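Local coordinates for glucose-6-phosphate 1-dehydrogenase (Kluyveromyces lactis, PDB 7E6I), which oxidises glucose 6-phosphate with NADP(+) to 6-phosphogluconolactone, yielding NADPH in the rate-limiting first step of the oxidative pentose phosphate pathway, at residues T361-N366 against K381-T386; A377-C382 against T395-L400; R349-R354 against N365-I370; N211-Q216 against G479-K484; V334-K339 against E473-H478. All blocks are in the same frame, centred on the assembly; numbering follows the deposited sequence.

Contact 1: T361-N366 against K381-T386; sequences TDIPNN and KCNAKT
Two asparagine amides, Asn383 and Asn366, meet the opposite backbone with their edges. Asn383 ND2 donates to Pro364 O at 3.1 Å, the acceptor lying close to the amide plane, while Ile363 CG2 rests over one face of the same amide, 3.2 Å from ND2. At the other corner of that amide, the proline ring crosses it obliquely at OD1, Pro364 CD being 3.6 Å from Asn383 OD1. With chi1 at -72°, CG of Asn383 stands beside its own backbone N and anti to the carbonyl carbon, which turns the amide toward the loop; OD1 is engaged by Asn393 ND2. Asn366 works in the reverse direction: its ND2 reaches Lys381 O at 3.0 Å, nearly straight at 175°, in the carbonyl plane and on a lone pair. Asn366 CA also makes a CA-H...O contact with this oxygen. Pro364 O is gripped twice, since Arg354 NH1 is a second donor to it. The Lys381 ammonium extends past Pro364 CB, 4.1 Å from NZ; by similarity, this lysine belongs to the second NADP(+) site. The contact lies at the protein surface, where the loop linking strands 345-352 and 367-373 packs against strand 377-385, just beyond the backbone pairing of Lys381 with Glu367, and its proline also touches Thr395 of strand 393-401.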
# COMPACT_ATOMS: atom_id res chain seq x y z
N THR A 361 -4.67 21.78 32.89
CA THR A 361 -5.69 21.05 32.15
C THR A 361 -6.66 21.97 31.41
O THR A 361 -7.42 21.48 30.56
CB THR A 361 -6.49 20.13 33.09
OG1 THR A 361 -7.18 20.91 34.07
CG2 THR A 361 -5.56 19.15 33.80
N ASP A 362 -6.64 23.27 31.68
CA ASP A 362 -7.40 24.26 30.95
C ASP A 362 -6.76 24.53 29.60
O ASP A 362 -6.58 25.68 29.20
CB ASP A 362 -7.46 25.56 31.77
CG ASP A 362 -6.07 26.10 32.10
OD1 ASP A 362 -5.16 25.27 32.31
OD2 ASP A 362 -5.89 27.34 32.16
N ILE A 363 -6.42 23.46 28.88
CA ILE A 363 -5.40 23.49 27.84
C ILE A 363 -5.79 22.45 26.80
O ILE A 363 -6.32 21.39 27.16
CB ILE A 363 -4.01 23.22 28.47
CG1 ILE A 363 -3.17 24.48 28.44
CG2 ILE A 363 -3.29 22.01 27.90
CD1 ILE A 363 -3.38 25.32 29.68
N PRO A 364 -5.58 22.69 25.52
CA PRO A 364 -6.04 21.72 24.51
C PRO A 364 -5.23 20.43 24.50
O PRO A 364 -4.07 20.38 24.92
CB PRO A 364 -5.91 22.47 23.18
CG PRO A 364 -5.12 23.68 23.46
CD PRO A 364 -4.94 23.88 24.94
N ASN A 365 -5.89 19.36 24.05
CA ASN A 365 -5.25 18.06 23.89
C ASN A 365 -4.04 18.16 22.96
O ASN A 365 -4.09 18.81 21.92
CB ASN A 365 -6.23 17.04 23.31
CG ASN A 365 -7.53 16.98 24.10
OD1 ASN A 365 -8.30 17.94 24.15
ND2 ASN A 365 -7.80 15.83 24.70
N ASN A 366 -2.96 17.49 23.36
CA ASN A 366 -1.90 17.21 22.41
C ASN A 366 -2.41 16.33 21.28
O ASN A 366 -3.34 15.54 21.44
CB ASN A 366 -0.73 16.51 23.08
CG ASN A 366 -0.14 17.33 24.16
OD1 ASN A 366 -0.28 17.02 25.34
ND2 ASN A 366 0.48 18.43 23.77
N LYS A 381 0.97 19.12 18.00
CA LYS A 381 0.32 20.21 18.71
C LYS A 381 0.80 20.17 20.15
O LYS A 381 0.61 19.17 20.85
CB LYS A 381 -1.19 20.06 18.60
CG LYS A 381 -1.96 21.25 19.09
CD LYS A 381 -3.34 21.25 18.51
CE LYS A 381 -4.24 22.14 19.29
NZ LYS A 381 -5.61 21.60 19.22
N CYS A 382 1.45 21.25 20.60
CA CYS A 382 2.06 21.29 21.92
C CYS A 382 1.58 22.51 22.68
O CYS A 382 0.92 23.41 22.14
CB CYS A 382 3.59 21.30 21.84
SG CYS A 382 4.30 19.85 21.03
N ASN A 383 1.93 22.54 23.96
CA ASN A 383 1.53 23.58 24.88
C ASN A 383 2.76 24.17 25.52
O ASN A 383 3.75 23.48 25.75
CB ASN A 383 0.59 23.04 25.94
CG ASN A 383 -0.77 22.72 25.38
OD1 ASN A 383 -1.39 23.58 24.75
ND2 ASN A 383 -1.23 21.49 25.57
N ALA A 384 2.70 25.46 25.80
CA ALA A 384 3.86 26.12 26.38
C ALA A 384 3.40 27.42 27.00
O ALA A 384 2.41 28.02 26.57
CB ALA A 384 4.95 26.39 25.33
N LYS A 385 4.11 27.83 28.04
CA LYS A 385 3.87 29.12 28.64
C LYS A 385 4.16 30.25 27.65
O LYS A 385 5.15 30.21 26.91
CB LYS A 385 4.74 29.28 29.89
CG LYS A 385 4.23 30.35 30.85
CD LYS A 385 5.31 30.76 31.83
CE LYS A 385 6.26 31.78 31.20
NZ LYS A 385 5.85 33.16 31.55
N THR A 386 3.29 31.24 27.63
CA THR A 386 3.57 32.46 26.89
C THR A 386 4.85 33.11 27.39
O THR A 386 5.00 33.32 28.61
CB THR A 386 2.41 33.44 27.02
OG1 THR A 386 1.18 32.75 26.77
CG2 THR A 386 2.58 34.57 26.02
O HOH W 1 -6.53 19.68 20.56

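Contact 2: A377-C382 against T395-L400; sequences AIYLKC and TTELDL
Strands 377-385 and 393-401 form a beta hairpin, and across it three antiparallel hydrogen-bonded pairs, Ile378-Leu400, Leu380-Leu398 and Cys382-Thr396, hold the backbones together. Leu398 N donates to Leu380 O at 2.9 Å, whereas Ile378 N to Leu400 O is weak. Between them, Tyr379 faces Asp399 in a non-hydrogen-bonded pair. Their side chains run side by side, and Asp399 OD1 lies at the ring edge, 2.9 Å from Tyr379 CD1, with ring and carboxylate planes 52° apart. The hairpin ends the mixed sheet of the C-terminal domain, strand 393-401 being its outermost strand within this chain, and Tyr379, Leu380, Lys381, Asp399 and Leu400 belong by similarity to the second NADP(+) site. A serine in place of Tyr379 would probably leave the Asp399 carboxylate without its flanking ring and free to turn. On the opposite face, Leu380 CD1 touches Leu400 CD1 at 4.2 Å, and Cys382 SG, held beside its backbone N by a chi1 of -61°, packs on Leu398 CD1 at 4.0 Å.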
# COMPACT_ATOMS: atom_id res chain seq x y z
N ALA A 377 5.48 14.74 6.33
CA ALA A 377 5.75 15.61 7.47
C ALA A 377 5.17 15.00 8.74
O ALA A 377 4.31 14.11 8.69
CB ALA A 377 5.16 17.01 7.25
N ILE A 378 5.67 15.49 9.87
CA ILE A 378 5.11 15.17 11.18
C ILE A 378 4.85 16.48 11.91
O ILE A 378 5.71 17.36 11.92
CB ILE A 378 6.06 14.26 11.98
CG1 ILE A 378 6.15 12.90 11.31
CG2 ILE A 378 5.58 14.13 13.41
CD1 ILE A 378 7.40 12.14 11.66
N TYR A 379 3.66 16.61 12.49
CA TYR A 379 3.28 17.81 13.24
C TYR A 379 2.82 17.41 14.63
O TYR A 379 2.10 16.42 14.80
CB TYR A 379 2.15 18.59 12.55
CG TYR A 379 2.39 18.87 11.10
CD1 TYR A 379 3.25 19.89 10.72
CD2 TYR A 379 1.79 18.11 10.11
CE1 TYR A 379 3.49 20.17 9.38
CE2 TYR A 379 2.03 18.36 8.77
CZ TYR A 379 2.88 19.40 8.42
OH TYR A 379 3.15 19.68 7.10
N LEU A 380 3.24 18.18 15.63
CA LEU A 380 2.84 17.96 17.01
C LEU A 380 2.20 19.23 17.55
O LEU A 380 2.83 20.29 17.54
CB LEU A 380 4.03 17.56 17.89
CG LEU A 380 4.75 16.24 17.59
CD1 LEU A 380 5.75 16.47 16.49
CD2 LEU A 380 5.47 15.69 18.82
N LYS A 381 0.97 19.12 18.00
CA LYS A 381 0.32 20.21 18.71
C LYS A 381 0.80 20.17 20.15
O LYS A 381 0.61 19.17 20.85
CB LYS A 381 -1.19 20.06 18.60
CG LYS A 381 -1.96 21.25 19.09
CD LYS A 381 -3.34 21.25 18.51
CE LYS A 381 -4.24 22.14 19.29
NZ LYS A 381 -5.61 21.60 19.22
N CYS A 382 1.45 21.25 20.60
CA CYS A 382 2.06 21.29 21.92
C CYS A 382 1.58 22.51 22.68
O CYS A 382 0.92 23.41 22.14
CB CYS A 382 3.59 21.30 21.84
SG CYS A 382 4.30 19.85 21.03
N THR A 395 -0.72 27.44 22.44
CA THR A 395 -0.52 26.18 21.78
C THR A 395 0.39 26.40 20.58
O THR A 395 0.25 27.38 19.85
CB THR A 395 -1.85 25.57 21.37
OG1 THR A 395 -2.27 26.14 20.13
CG2 THR A 395 -2.87 25.92 22.40
N THR A 396 1.33 25.50 20.42
CA THR A 396 2.41 25.61 19.46
C THR A 396 2.33 24.41 18.54
O THR A 396 2.17 23.28 19.02
CB THR A 396 3.74 25.65 20.19
OG1 THR A 396 3.81 26.83 21.00
CG2 THR A 396 4.90 25.61 19.20
N GLU A 397 2.42 24.65 17.24
CA GLU A 397 2.56 23.58 16.25
C GLU A 397 4.04 23.38 15.94
O GLU A 397 4.68 24.28 15.39
CB GLU A 397 1.81 23.93 14.97
CG GLU A 397 0.66 23.00 14.65
CD GLU A 397 0.11 23.23 13.26
OE1 GLU A 397 -0.98 23.84 13.15
OE2 GLU A 397 0.77 22.80 12.28
N LEU A 398 4.57 22.21 16.28
CA LEU A 398 5.95 21.87 15.94
C LEU A 398 5.98 21.19 14.58
O LEU A 398 5.25 20.22 14.35
CB LEU A 398 6.56 20.98 17.01
CG LEU A 398 6.82 21.66 18.35
CD1 LEU A 398 7.78 20.82 19.22
CD2 LEU A 398 7.34 23.09 18.16
N ASP A 399 6.82 21.71 13.69
CA ASP A 399 6.97 21.24 12.32
C ASP A 399 8.22 20.38 12.21
O ASP A 399 9.33 20.88 12.40
CB ASP A 399 7.11 22.41 11.35
CG ASP A 399 5.86 22.67 10.56
OD1 ASP A 399 4.77 22.36 11.09
OD2 ASP A 399 5.98 23.20 9.43
N LEU A 400 8.05 19.11 11.88
CA LEU A 400 9.16 18.27 11.48
C LEU A 400 8.99 17.96 9.99
O LEU A 400 8.68 16.83 9.59
CB LEU A 400 9.22 17.02 12.33
CG LEU A 400 9.78 17.11 13.74
CD1 LEU A 400 9.06 18.16 14.57
CD2 LEU A 400 9.61 15.76 14.38

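Contact 3: R349-R354 against N365-I370; sequences RIQFRR and NNELVI
Arg349 and Glu367 join antiparallel neighbours 345-352 and 367-373 in the mixed sheet of the C-terminal domain by a salt bridge, Arg349 NH1 to Glu367 OE2 at 3.0 Å; Arg349 is assigned by similarity to the second NADP(+) site. The arginine leaves with CG anti to the backbone N and bends at chi3 (-71°), laying one guanidinium face over Val369 CG2 and presenting its edge to the carboxylate, whose plane stands 83° away. Gln351 leaves with CG anti to its N and stays extended, which carries NE2 to Glu367 OE1 at 3.0 Å, from above the carboxylate plane; its OE1 takes Thr481 N. The Gln351 amide is stacked on that of Asn365, the planes 29° apart. Asn365 ND2 donates to Phe352 O at 2.9 Å. On the other face, Phe352 CE2, at the ring edge, lies 3.9 Å from Leu368 CB, and Ile350 CG2 over one ring face, toward its rim. With a leucine replacing Glu367, Gln351 NE2 would probably lose this acceptor, and Arg349 would be left with Glu347 as its carboxylate mate. Because Tyr480 OH also bonds to Glu367 OE2, the carboxylate has three polar partners and is likely held in its charged form, while Ile350, Leu368 and Phe352 make the other face mainly apolar.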
# COMPACT_ATOMS: atom_id res chain seq x y z
N ARG A 349 -3.86 10.72 12.26
CA ARG A 349 -4.11 11.74 13.28
C ARG A 349 -4.36 11.04 14.60
O ARG A 349 -5.27 10.20 14.70
CB ARG A 349 -5.31 12.62 12.90
CG ARG A 349 -5.50 13.86 13.76
CD ARG A 349 -6.65 14.70 13.22
NE ARG A 349 -6.25 15.32 11.96
CZ ARG A 349 -5.59 16.47 11.91
NH1 ARG A 349 -5.28 17.12 13.04
NH2 ARG A 349 -5.23 16.97 10.73
N ILE A 350 -3.59 11.39 15.61
CA ILE A 350 -3.69 10.76 16.91
C ILE A 350 -3.91 11.87 17.93
O ILE A 350 -3.12 12.81 18.00
CB ILE A 350 -2.44 9.93 17.24
CG1 ILE A 350 -2.47 8.68 16.36
CG2 ILE A 350 -2.43 9.57 18.71
CD1 ILE A 350 -1.21 7.95 16.28
N GLN A 351 -5.01 11.79 18.67
CA GLN A 351 -5.32 12.77 19.71
C GLN A 351 -5.05 12.16 21.07
O GLN A 351 -5.51 11.05 21.36
CB GLN A 351 -6.77 13.24 19.64
CG GLN A 351 -6.93 14.55 20.36
CD GLN A 351 -8.30 15.18 20.20
OE1 GLN A 351 -9.31 14.52 20.39
NE2 GLN A 351 -8.33 16.46 19.87
N PHE A 352 -4.34 12.89 21.92
CA PHE A 352 -3.99 12.39 23.24
C PHE A 352 -4.95 12.90 24.30
O PHE A 352 -5.69 13.87 24.10
CB PHE A 352 -2.54 12.77 23.57
CG PHE A 352 -1.55 12.11 22.65
CD1 PHE A 352 -1.06 10.83 22.93
CD2 PHE A 352 -1.14 12.73 21.48
CE1 PHE A 352 -0.16 10.21 22.08
CE2 PHE A 352 -0.23 12.11 20.63
CZ PHE A 352 0.25 10.85 20.93
N ARG A 353 -4.97 12.20 25.43
CA ARG A 353 -5.91 12.53 26.50
C ARG A 353 -5.46 13.75 27.28
O ARG A 353 -4.28 14.07 27.34
CB ARG A 353 -6.05 11.36 27.47
CG ARG A 353 -6.86 10.24 26.96
CD ARG A 353 -7.05 9.19 28.04
NE ARG A 353 -7.40 7.92 27.43
CZ ARG A 353 -8.62 7.59 27.01
NH1 ARG A 353 -9.64 8.45 27.15
NH2 ARG A 353 -8.82 6.39 26.45
N ARG A 354 -6.43 14.43 27.87
CA ARG A 354 -6.18 15.46 28.87
C ARG A 354 -6.52 14.93 30.25
O ARG A 354 -7.39 14.06 30.41
CB ARG A 354 -7.01 16.72 28.57
CG ARG A 354 -6.31 17.72 27.64
CD ARG A 354 -5.42 18.76 28.41
NE ARG A 354 -4.16 18.21 28.94
CZ ARG A 354 -2.99 18.20 28.28
NH1 ARG A 354 -2.87 18.70 27.06
NH2 ARG A 354 -1.93 17.66 28.85
N ASN A 365 -5.89 19.36 24.05
CA ASN A 365 -5.25 18.06 23.89
C ASN A 365 -4.04 18.16 22.96
O ASN A 365 -4.09 18.81 21.92
CB ASN A 365 -6.23 17.04 23.31
CG ASN A 365 -7.53 16.98 24.10
OD1 ASN A 365 -8.30 17.94 24.15
ND2 ASN A 365 -7.80 15.83 24.70
N ASN A 366 -2.96 17.49 23.36
CA ASN A 366 -1.90 17.21 22.41
C ASN A 366 -2.41 16.33 21.28
O ASN A 366 -3.34 15.54 21.44
CB ASN A 366 -0.73 16.51 23.08
CG ASN A 366 -0.14 17.33 24.16
OD1 ASN A 366 -0.28 17.02 25.34
ND2 ASN A 366 0.48 18.43 23.77
N GLU A 367 -1.74 16.46 20.15
CA GLU A 367 -2.20 15.86 18.91
C GLU A 367 -0.97 15.60 18.07
O GLU A 367 -0.03 16.40 18.07
CB GLU A 367 -3.19 16.80 18.21
CG GLU A 367 -4.25 16.10 17.42
CD GLU A 367 -5.47 17.00 17.16
OE1 GLU A 367 -6.11 17.51 18.13
OE2 GLU A 367 -5.78 17.18 15.97
N LEU A 368 -0.98 14.48 17.36
CA LEU A 368 0.12 14.11 16.48
C LEU A 368 -0.47 13.81 15.12
O LEU A 368 -1.39 13.00 15.01
CB LEU A 368 0.88 12.88 17.00
CG LEU A 368 1.87 12.24 16.02
CD1 LEU A 368 3.00 13.19 15.75
CD2 LEU A 368 2.40 10.89 16.56
N VAL A 369 0.06 14.47 14.08
CA VAL A 369 -0.35 14.25 12.70
C VAL A 369 0.87 13.80 11.91
O VAL A 369 1.92 14.45 11.95
CB VAL A 369 -0.96 15.52 12.09
CG1 VAL A 369 -1.17 15.33 10.59
CG2 VAL A 369 -2.28 15.87 12.78
N ILE A 370 0.72 12.70 11.19
CA ILE A 370 1.76 12.18 10.30
C ILE A 370 1.20 12.23 8.89
O ILE A 370 0.28 11.47 8.56
CB ILE A 370 2.17 10.75 10.69
CG1 ILE A 370 2.58 10.70 12.16
CG2 ILE A 370 3.28 10.23 9.79
CD1 ILE A 370 2.56 9.33 12.73
O HOH W 2 -3.00 15.73 25.84

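Contact 4: N211-Q216 against G479-K484; sequences NIQSVQ and GYTFSK
Gly479 opens the contact by offering its carbonyl oxygen to the extended side chain of Gln213: NE2 donates to Gly479 O at 3.0 Å, nearly end-on to the C=O, and Ser214 CB lies against the same oxygen at 3.8 Å. The glycine has a positive phi of 86°, and a beta carbon on it would clash with Gln213 O, so two features favour glycine here. Tyr480 follows, its ring set by a chi1 of -168° that places CG anti to the backbone N. The ring turns an edge to Ser214 OG, while Gln216 NE2 approaches obliquely to 3.5 Å from Tyr480 CD1, with amide and ring planes 71° apart. The outer ends of both side chains are engaged elsewhere, Tyr480 OH by Glu367 and Gln216 OE1 by Arg336. The strand side of the contact is a classic beta bulge, in which Gln213 and Ser214 both face Gln351 of strand 345-352; the tail beyond helix 471-476 lies over this irregularity in the mixed sheet. Tyr480 CD2 stands over the centre of the Phe482 ring. Between these two aromatics comes Thr481, whose OG1 takes a weak, bent bond from Gln213 NE2 at 3.2 Å. Water 3 joins the same pair, donating to Gln213 OE1 and lying 3.1 Å from Thr481 OG1.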
# COMPACT_ATOMS: atom_id res chain seq x y z
N ASN A 211 -3.29 7.16 27.31
CA ASN A 211 -2.94 8.48 26.84
C ASN A 211 -3.52 8.84 25.49
O ASN A 211 -3.40 10.01 25.09
CB ASN A 211 -1.41 8.63 26.78
CG ASN A 211 -0.76 8.55 28.15
OD1 ASN A 211 -0.72 9.53 28.90
ND2 ASN A 211 -0.24 7.38 28.49
N ILE A 212 -4.12 7.90 24.76
CA ILE A 212 -4.64 8.17 23.43
C ILE A 212 -6.17 8.15 23.48
O ILE A 212 -6.78 7.17 23.92
CB ILE A 212 -4.08 7.18 22.40
CG1 ILE A 212 -2.62 7.55 22.12
CG2 ILE A 212 -4.93 7.18 21.09
CD1 ILE A 212 -1.88 6.57 21.20
N GLN A 213 -6.76 9.25 23.04
CA GLN A 213 -8.21 9.46 22.95
C GLN A 213 -8.79 8.93 21.64
O GLN A 213 -9.95 8.50 21.60
CB GLN A 213 -8.50 10.96 23.00
CG GLN A 213 -9.50 11.38 23.97
CD GLN A 213 -9.56 12.88 24.09
OE1 GLN A 213 -9.19 13.41 25.12
NE2 GLN A 213 -10.04 13.57 23.05
N SER A 214 -8.01 8.99 20.57
CA SER A 214 -8.55 8.86 19.22
C SER A 214 -7.42 8.58 18.24
O SER A 214 -6.41 9.30 18.23
CB SER A 214 -9.28 10.14 18.83
OG SER A 214 -9.54 10.17 17.45
N VAL A 215 -7.62 7.56 17.41
CA VAL A 215 -6.73 7.24 16.31
C VAL A 215 -7.53 7.34 15.01
O VAL A 215 -8.63 6.80 14.92
CB VAL A 215 -6.15 5.83 16.47
CG1 VAL A 215 -5.28 5.47 15.27
CG2 VAL A 215 -5.41 5.73 17.79
N GLN A 216 -6.95 8.01 14.01
CA GLN A 216 -7.57 8.20 12.70
C GLN A 216 -6.56 7.91 11.61
O GLN A 216 -5.44 8.43 11.65
CB GLN A 216 -8.07 9.63 12.54
CG GLN A 216 -9.36 9.98 13.25
CD GLN A 216 -9.80 11.40 12.92
OE1 GLN A 216 -10.41 11.64 11.87
NE2 GLN A 216 -9.49 12.35 13.80
N GLY A 479 -14.39 9.83 19.99
CA GLY A 479 -13.38 10.30 20.91
C GLY A 479 -12.57 11.48 20.44
O GLY A 479 -11.67 11.91 21.16
N TYR A 480 -12.86 12.03 19.27
CA TYR A 480 -12.13 13.20 18.83
C TYR A 480 -12.73 14.47 19.43
O TYR A 480 -13.93 14.73 19.31
CB TYR A 480 -12.08 13.30 17.32
CG TYR A 480 -11.09 14.35 16.89
CD1 TYR A 480 -9.73 14.05 16.83
CD2 TYR A 480 -11.50 15.64 16.58
CE1 TYR A 480 -8.81 15.00 16.46
CE2 TYR A 480 -10.58 16.59 16.21
CZ TYR A 480 -9.23 16.27 16.15
OH TYR A 480 -8.31 17.21 15.78
N THR A 481 -11.89 15.27 20.07
CA THR A 481 -12.30 16.51 20.71
C THR A 481 -11.91 17.65 19.78
O THR A 481 -10.73 17.83 19.48
CB THR A 481 -11.64 16.63 22.08
OG1 THR A 481 -12.32 15.77 23.00
CG2 THR A 481 -11.68 18.07 22.60
N PHE A 482 -12.90 18.37 19.28
CA PHE A 482 -12.59 19.48 18.39
C PHE A 482 -12.22 20.69 19.22
O PHE A 482 -12.63 20.81 20.38
CB PHE A 482 -13.77 19.79 17.45
CG PHE A 482 -13.98 18.74 16.38
CD1 PHE A 482 -13.26 18.79 15.19
CD2 PHE A 482 -14.89 17.72 16.56
CE1 PHE A 482 -13.42 17.81 14.21
CE2 PHE A 482 -15.07 16.74 15.59
CZ PHE A 482 -14.33 16.79 14.41
N SER A 483 -11.42 21.58 18.65
CA SER A 483 -10.94 22.73 19.40
C SER A 483 -10.93 23.96 18.49
O SER A 483 -11.21 23.87 17.29
CB SER A 483 -9.54 22.48 19.97
OG SER A 483 -8.71 21.75 19.08
N LYS A 484 -10.63 25.11 19.09
CA LYS A 484 -10.41 26.33 18.33
C LYS A 484 -9.14 26.20 17.49
O LYS A 484 -8.99 26.86 16.45
CB LYS A 484 -10.31 27.54 19.26
CG LYS A 484 -11.53 27.79 20.12
CD LYS A 484 -12.19 29.12 19.78
CE LYS A 484 -12.49 29.90 21.06
NZ LYS A 484 -13.29 31.13 20.81
O HOH W 3 -11.14 15.86 25.86

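Contact 5: V334-K339 against E473-H478; sequences VMRAGK and EFLADH. With BG6 (6-O-phosphono-beta-D-glucopyranose), chain B.
Val334 points its two methyl groups at Phe474 and Leu475 of helix 471-476 and at His478 after it. Its side chain crosses that of Phe474 obliquely, but those of Leu475 and His478 at about a right angle. Val334 CG2 lies 3.6 Å from His478 CG and 3.9 Å from Phe474 CE2; CG1 reaches Leu475 CD2 at 4.1 Å. The two rings are themselves packed together, His478 CE1 standing over the centre of the Phe474 face. The imidazole is fixed from both nitrogens: His478 ND1 donates to Phe474 O at 2.6 Å, with that oxygen near the ring plane, and NE2 bonds to Asp284. Two residues along the strand, Arg336 CG lies between the backbone N and the carbonyl carbon (chi1 58°), and from there the chain runs straight out to NE. It crosses Leu475 at about a right angle, so that CD1 of the leucine covers one face of the guanidinium, 3.7 Å from Arg336 NE. The hydrogen on NE is taken by Gln216 OE1, leaving the leucine contact purely one of packing. At the far end of the segment, Lys339 NZ donates to O3 of the bound glucose 6-phosphate at 2.9 Å and forms a salt bridge with Glu221. Strand 333-338 thus has a helix packed on its first half and the substrate pocket at its end, with Arg336 assigned by similarity to the second NADP(+) site.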
# COMPACT_ATOMS: atom_id res chain seq x y z
N VAL A 334 -10.89 5.13 13.92
CA VAL A 334 -11.65 5.40 12.71
C VAL A 334 -10.72 5.32 11.51
O VAL A 334 -9.64 5.92 11.50
CB VAL A 334 -12.36 6.76 12.76
CG1 VAL A 334 -13.00 7.08 11.40
CG2 VAL A 334 -13.41 6.78 13.85
N MET A 335 -11.15 4.59 10.49
CA MET A 335 -10.56 4.67 9.16
C MET A 335 -11.58 5.33 8.26
O MET A 335 -12.76 4.95 8.27
CB MET A 335 -10.19 3.29 8.62
CG MET A 335 -8.85 2.76 9.11
SD MET A 335 -8.43 1.16 8.36
CE MET A 335 -9.75 1.02 7.17
N ARG A 336 -11.15 6.32 7.48
CA ARG A 336 -12.08 7.01 6.60
C ARG A 336 -11.39 7.30 5.28
O ARG A 336 -10.26 7.79 5.25
CB ARG A 336 -12.63 8.29 7.26
CG ARG A 336 -11.61 9.35 7.68
CD ARG A 336 -12.33 10.40 8.53
NE ARG A 336 -11.48 11.33 9.28
CZ ARG A 336 -11.05 12.49 8.80
NH1 ARG A 336 -11.37 12.85 7.57
NH2 ARG A 336 -10.30 13.31 9.55
N ALA A 337 -12.07 6.97 4.19
CA ALA A 337 -11.53 7.10 2.84
C ALA A 337 -12.62 7.60 1.90
O ALA A 337 -13.77 7.16 1.99
CB ALA A 337 -11.00 5.76 2.33
N GLY A 338 -12.26 8.52 1.01
CA GLY A 338 -13.20 9.04 0.04
C GLY A 338 -12.53 9.48 -1.24
O GLY A 338 -11.39 9.96 -1.24
N LYS A 339 -13.26 9.32 -2.34
CA LYS A 339 -12.93 9.92 -3.62
C LYS A 339 -13.82 11.13 -3.84
O LYS A 339 -14.87 11.26 -3.21
CB LYS A 339 -13.11 8.91 -4.76
CG LYS A 339 -11.83 8.12 -5.11
CD LYS A 339 -12.09 6.63 -5.29
CE LYS A 339 -11.23 6.00 -6.38
NZ LYS A 339 -9.76 6.13 -6.18
N GLU A 473 -19.64 14.78 13.23
CA GLU A 473 -20.37 14.15 14.33
C GLU A 473 -19.85 12.74 14.59
O GLU A 473 -19.66 12.33 15.74
CB GLU A 473 -21.87 14.10 13.98
CG GLU A 473 -22.86 14.64 14.99
CD GLU A 473 -24.27 14.88 14.36
OE1 GLU A 473 -24.56 16.02 13.90
OE2 GLU A 473 -25.08 13.92 14.32
N PHE A 474 -19.63 11.97 13.51
CA PHE A 474 -19.06 10.63 13.64
C PHE A 474 -17.71 10.67 14.37
O PHE A 474 -17.45 9.84 15.25
CB PHE A 474 -18.92 10.02 12.24
CG PHE A 474 -18.56 8.54 12.22
CD1 PHE A 474 -19.55 7.57 12.26
CD2 PHE A 474 -17.23 8.14 12.11
CE1 PHE A 474 -19.22 6.21 12.22
CE2 PHE A 474 -16.90 6.78 12.07
CZ PHE A 474 -17.89 5.82 12.12
N LEU A 475 -16.86 11.64 14.02
CA LEU A 475 -15.55 11.71 14.67
C LEU A 475 -15.69 12.06 16.15
O LEU A 475 -15.07 11.43 17.01
CB LEU A 475 -14.66 12.73 13.95
CG LEU A 475 -14.38 12.34 12.49
CD1 LEU A 475 -13.41 13.31 11.79
CD2 LEU A 475 -13.88 10.91 12.40
N ALA A 476 -16.53 13.04 16.47
CA ALA A 476 -16.74 13.40 17.87
C ALA A 476 -17.37 12.26 18.65
O ALA A 476 -17.16 12.14 19.85
CB ALA A 476 -17.58 14.67 17.97
N ASP A 477 -18.12 11.40 17.98
CA ASP A 477 -18.63 10.18 18.58
C ASP A 477 -17.55 9.14 18.80
O ASP A 477 -17.78 8.16 19.51
CB ASP A 477 -19.70 9.58 17.68
CG ASP A 477 -20.95 9.25 18.41
OD1 ASP A 477 -20.87 8.62 19.49
OD2 ASP A 477 -22.02 9.60 17.87
N HIS A 478 -16.38 9.29 18.18
CA HIS A 478 -15.29 8.34 18.32
C HIS A 478 -14.10 8.96 19.03
O HIS A 478 -12.94 8.69 18.71
CB HIS A 478 -14.89 7.78 16.96
CG HIS A 478 -15.92 6.86 16.39
ND1 HIS A 478 -17.11 7.32 15.88
CD2 HIS A 478 -15.95 5.51 16.30
CE1 HIS A 478 -17.83 6.29 15.47
NE2 HIS A 478 -17.16 5.18 15.72
C1 BG6 B . -4.98 1.88 -5.59
C2 BG6 B . -6.48 2.15 -5.70
O1 BG6 B . -4.69 0.72 -4.90
O5 BG6 B . -4.33 3.00 -4.84
C3 BG6 B . -6.75 3.47 -6.35
O2 BG6 B . -7.15 1.11 -6.43
C4 BG6 B . -6.11 4.58 -5.58
O3 BG6 B . -8.17 3.73 -6.39
C5 BG6 B . -4.61 4.34 -5.43
O4 BG6 B . -6.36 5.81 -6.28
C6 BG6 B . -3.94 5.33 -4.52
O6 BG6 B . -2.57 4.99 -4.44
P BG6 B . -1.47 6.22 -4.25
O1P BG6 B . -2.01 6.94 -3.03
O2P BG6 B . -1.47 7.07 -5.49
O3P BG6 B . -0.04 5.72 -4.03

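In the fold
Contacts 1 and 2 are surface contacts, 3 and 4 are partly buried, and 5 is buried. Contacts 2 and 3 pair neighbouring strands of one mixed sheet, linked to each other by backbone bonds between strands 367-373 and 377-385. Contact 1 shares residues with both and relies on amide-to-backbone bonds. Contact 4 brings the C-terminal tail onto the sheet and meets contact 3 at Glu367-Tyr480 and Gln351-Thr481, so polar side chains dominate there. Contact 5, joined to contact 4 through Gln216-Arg336, is mainly apolar between its segments, with the face of an arginine against a leucine, and is the one contact whose strand runs to the substrate. Centres of contacts 1 and 5 are about 25 Å apart.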